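Endo-1,3-beta-glucanase, family GH16 (Zobellia galactanivorans, PDB 4CRQ) probably hydrolyses internal beta-1,3-glucosidic bonds of laminarin-type glucans through this calcium-binding GH16 catalytic module. Local coordinates at residues A84-P89 against D117-I122. The protein carries 1 engineered substitution. Residues are numbered along the deposited sequence; the frame is centred on the assembly and turned at random.
Sequences ARIALP and DIMSRI. Engineered in segment 117-122: Ser120 (natural residue Glu).
Pro89 O lies off the rim of the Arg121 guanidinium, close to the plane of that group and 3.1 Å from Arg121 NH1, while CB of Leu88 approaches the group obliquely. A water molecule ties the two residues together: it donates to Pro89 O at 2.6 Å and accepts from Arg121 NH1 at 2.9 Å. NH1 also bonds to Ser90 OG, and NE to the carbonyl of Ala125, which together fix the rotation of the buried cationic end.

The arginine gets there by running extended from CG to NE, with CG anti to the backbone N (chi1 -177°), and its methylenes and the Leu88 side chain run antiparallel alongside one another, Leu88 CD1 resting 3.9 Å from Arg121 CD. Beside this polar end the contact becomes purely apolar. Met119, bent at chi2 (-74°) and chi3 (-63°), offers its thioether tip to two side chains at once: SD lies 4.0 Å from Leu88 CD1, and CE lies 4.1 Å from Ile86 CD1.

This is one patch of the side-chain packing between the two sheets of the beta-jelly-roll sandwich of GH16 enzymes. Strand 80-87 runs between strands 156-163 and 220-231, whereas strand 119-120 pairs with 94-102 and opens on a classic beta bulge, Ile118 and Met119 both facing Phe98; Pro96 and Met222 also pack on Leu88, and Tyr159 on Met119.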
ATOM      1  N   ALA A  84       2.318  -5.033   8.427  1.00 18.50           N
ATOM      2  CA  ALA A  84       2.933  -6.023   7.564  1.00 19.04           C
ATOM      3  C   ALA A  84       4.432  -6.020   7.821  1.00 19.37           C
ATOM      4  O   ALA A  84       5.022  -4.969   8.171  1.00 21.03           O
ATOM      5  CB  ALA A  84       2.681  -5.727   6.089  1.00 18.44           C
ATOM      6  N   ARG A  85       5.041  -7.194   7.636  1.00 18.49           N
ATOM      7  CA  ARG A  85       6.493  -7.371   7.796  1.00 16.96           C
ATOM      8  C   ARG A  85       7.020  -7.502   6.361  1.00 17.17           C
ATOM      9  O   ARG A  85       6.728  -8.476   5.678  1.00 18.89           O
ATOM     10  CB  ARG A  85       6.791  -8.576   8.700  1.00 18.37           C
ATOM     11  CG  ARG A  85       8.292  -8.838   8.885  1.00 19.21           C
ATOM     12  CD  ARG A  85       8.556  -9.809  10.034  1.00 19.93           C
ATOM     13  NE  ARG A  85      10.004  -9.892  10.277  1.00 19.26           N
ATOM     14  CZ  ARG A  85      10.833 -10.717   9.642  1.00 18.08           C
ATOM     15  NH1 ARG A  85      10.366 -11.586   8.729  1.00 20.83           N
ATOM     16  NH2 ARG A  85      12.140 -10.699   9.927  1.00 20.12           N
ATOM     17  N   ILE A  86       7.788  -6.496   5.905  1.00 16.65           N
ATOM     18  CA  ILE A  86       8.151  -6.339   4.484  1.00 18.62           C
ATOM     19  C   ILE A  86       9.635  -6.041   4.290  1.00 17.85           C
ATOM     20  O   ILE A  86      10.212  -5.244   5.055  1.00 18.35           O
ATOM     21  CB  ILE A  86       7.334  -5.168   3.856  1.00 17.61           C
ATOM     22  CG1 ILE A  86       5.815  -5.388   4.013  1.00 17.66           C
ATOM     23  CG2 ILE A  86       7.639  -4.959   2.356  1.00 19.52           C
ATOM     24  CD1 ILE A  86       4.944  -4.222   3.519  1.00 20.18           C
ATOM     25  N   ALA A  87      10.221  -6.649   3.249  1.00 16.99           N
ATOM     26  CA  ALA A  87      11.604  -6.391   2.804  1.00 17.93           C
ATOM     27  C   ALA A  87      11.464  -5.854   1.379  1.00 17.45           C
ATOM     28  O   ALA A  87      10.740  -6.424   0.566  1.00 18.46           O
ATOM     29  CB  ALA A  87      12.459  -7.646   2.854  1.00 18.47           C
ATOM     30  N   LEU A  88      12.149  -4.758   1.053  1.00 18.15           N
ATOM     31  CA  LEU A  88      11.962  -4.063  -0.214  1.00 18.69           C
ATOM     32  C   LEU A  88      13.185  -4.055  -1.114  1.00 19.15           C
ATOM     33  O   LEU A  88      14.298  -3.952  -0.615  1.00 21.12           O
ATOM     34  CB  LEU A  88      11.606  -2.588   0.093  1.00 18.74           C
ATOM     35  CG  LEU A  88      10.289  -2.329   0.851  1.00 20.21           C
ATOM     36  CD1 LEU A  88      10.155  -0.855   1.236  1.00 23.17           C
ATOM     37  CD2 LEU A  88       9.074  -2.810   0.024  1.00 20.50           C
ATOM     38  N   PRO A  89      12.974  -4.146  -2.444  1.00 20.96           N
ATOM     39  CA  PRO A  89      14.084  -4.075  -3.389  1.00 20.06           C
ATOM     40  C   PRO A  89      14.417  -2.609  -3.644  1.00 20.66           C
ATOM     41  O   PRO A  89      13.585  -1.757  -3.368  1.00 25.04           O
ATOM     42  CB  PRO A  89      13.506  -4.703  -4.644  1.00 23.57           C
ATOM     43  CG  PRO A  89      12.032  -4.381  -4.587  1.00 23.39           C
ATOM     44  CD  PRO A  89      11.666  -4.344  -3.126  1.00 20.29           C
ATOM     45  N   ASP A 117      -2.190   5.359   3.337  1.00 22.58           N
ATOM     46  CA  ASP A 117      -0.941   4.766   2.861  1.00 21.42           C
ATOM     47  C   ASP A 117      -0.100   4.434   4.092  1.00 21.46           C
ATOM     48  O   ASP A 117       0.429   5.335   4.743  1.00 23.63           O
ATOM     49  CB  ASP A 117      -0.198   5.717   1.905  1.00 25.75           C
ATOM     50  CG  ASP A 117      -1.041   6.102   0.699  1.00 30.55           C
ATOM     51  OD1 ASP A 117      -1.739   5.226   0.151  1.00 27.90           O
ATOM     52  OD2 ASP A 117      -1.017   7.274   0.276  1.00 39.88           O
ATOM     53  N   ILE A 118       0.006   3.133   4.405  1.00 20.56           N
ATOM     54  CA  ILE A 118       0.732   2.677   5.602  1.00 20.56           C
ATOM     55  C   ILE A 118       2.238   2.776   5.344  1.00 19.42           C
ATOM     56  O   ILE A 118       3.003   3.279   6.182  1.00 22.12           O
ATOM     57  CB  ILE A 118       0.290   1.253   6.010  1.00 20.32           C
ATOM     58  CG1 ILE A 118      -1.227   1.271   6.246  1.00 21.34           C
ATOM     59  CG2 ILE A 118       1.090   0.783   7.231  1.00 19.84           C
ATOM     60  CD1 ILE A 118      -1.794  -0.103   6.492  1.00 20.30           C
ATOM     61  N   MET A 119       2.658   2.288   4.175  1.00 19.57           N
ATOM     62  CA  MET A 119       4.040   2.401   3.753  1.00 21.62           C
ATOM     63  C   MET A 119       4.053   2.661   2.251  1.00 19.65           C
ATOM     64  O   MET A 119       3.347   1.970   1.512  1.00 21.89           O
ATOM     65  CB  MET A 119       4.813   1.100   4.072  1.00 21.04           C
ATOM     66  CG  MET A 119       6.297   1.088   3.628  1.00 23.31           C
ATOM     67  SD  MET A 119       6.612   0.898   1.849  1.00 22.78           S
ATOM     68  CE  MET A 119       5.939  -0.740   1.512  1.00 23.71           C
ATOM     69  N   SER A 120       4.839   3.654   1.812  1.00 20.38           N
ATOM     70  CA  SER A 120       5.195   3.745   0.383  1.00 20.13           C
ATOM     71  C   SER A 120       6.670   4.175   0.326  1.00 19.62           C
ATOM     72  O   SER A 120       7.195   4.800   1.255  1.00 23.36           O
ATOM     73  CB  SER A 120       4.268   4.660  -0.414  1.00 26.68           C
ATOM     74  OG  SER A 120       4.359   5.978   0.056  1.00 28.80           O
ATOM     75  N   ARG A 121       7.341   3.796  -0.759  1.00 20.23           N
ATOM     76  CA  ARG A 121       8.734   4.171  -0.968  1.00 21.30           C
ATOM     77  C   ARG A 121       8.952   4.368  -2.450  1.00 19.18           C
ATOM     78  O   ARG A 121       8.283   3.722  -3.250  1.00 20.98           O
ATOM     79  CB  ARG A 121       9.675   3.072  -0.433  1.00 22.50           C
ATOM     80  CG  ARG A 121      11.164   3.421  -0.546  1.00 24.14           C
ATOM     81  CD  ARG A 121      12.007   2.201  -0.329  1.00 25.67           C
ATOM     82  NE  ARG A 121      13.431   2.512  -0.407  1.00 26.98           N
ATOM     83  CZ  ARG A 121      14.362   1.670  -0.832  1.00 24.63           C
ATOM     84  NH1 ARG A 121      14.027   0.440  -1.246  1.00 24.92           N
ATOM     85  NH2 ARG A 121      15.635   2.069  -0.844  1.00 30.04           N
ATOM     86  N   ILE A 122       9.883   5.255  -2.804  1.00 22.90           N
ATOM     87  CA  ILE A 122      10.269   5.389  -4.215  1.00 22.12           C
ATOM     88  C   ILE A 122      11.767   5.215  -4.422  1.00 22.02           C
ATOM     89  O   ILE A 122      12.589   5.592  -3.547  1.00 25.16           O
ATOM     90  CB  ILE A 122       9.812   6.748  -4.842  1.00 24.86           C
ATOM     91  CG1 ILE A 122      10.348   7.943  -4.019  1.00 26.70           C
ATOM     92  CG2 ILE A 122       8.288   6.770  -5.011  1.00 26.01           C
ATOM     93  CD1 ILE A 122      10.313   9.268  -4.752  1.00 30.86           C
TER
HETATM   94  O   HOH W   1      11.526  -0.326  -2.567  1.00 26.01           O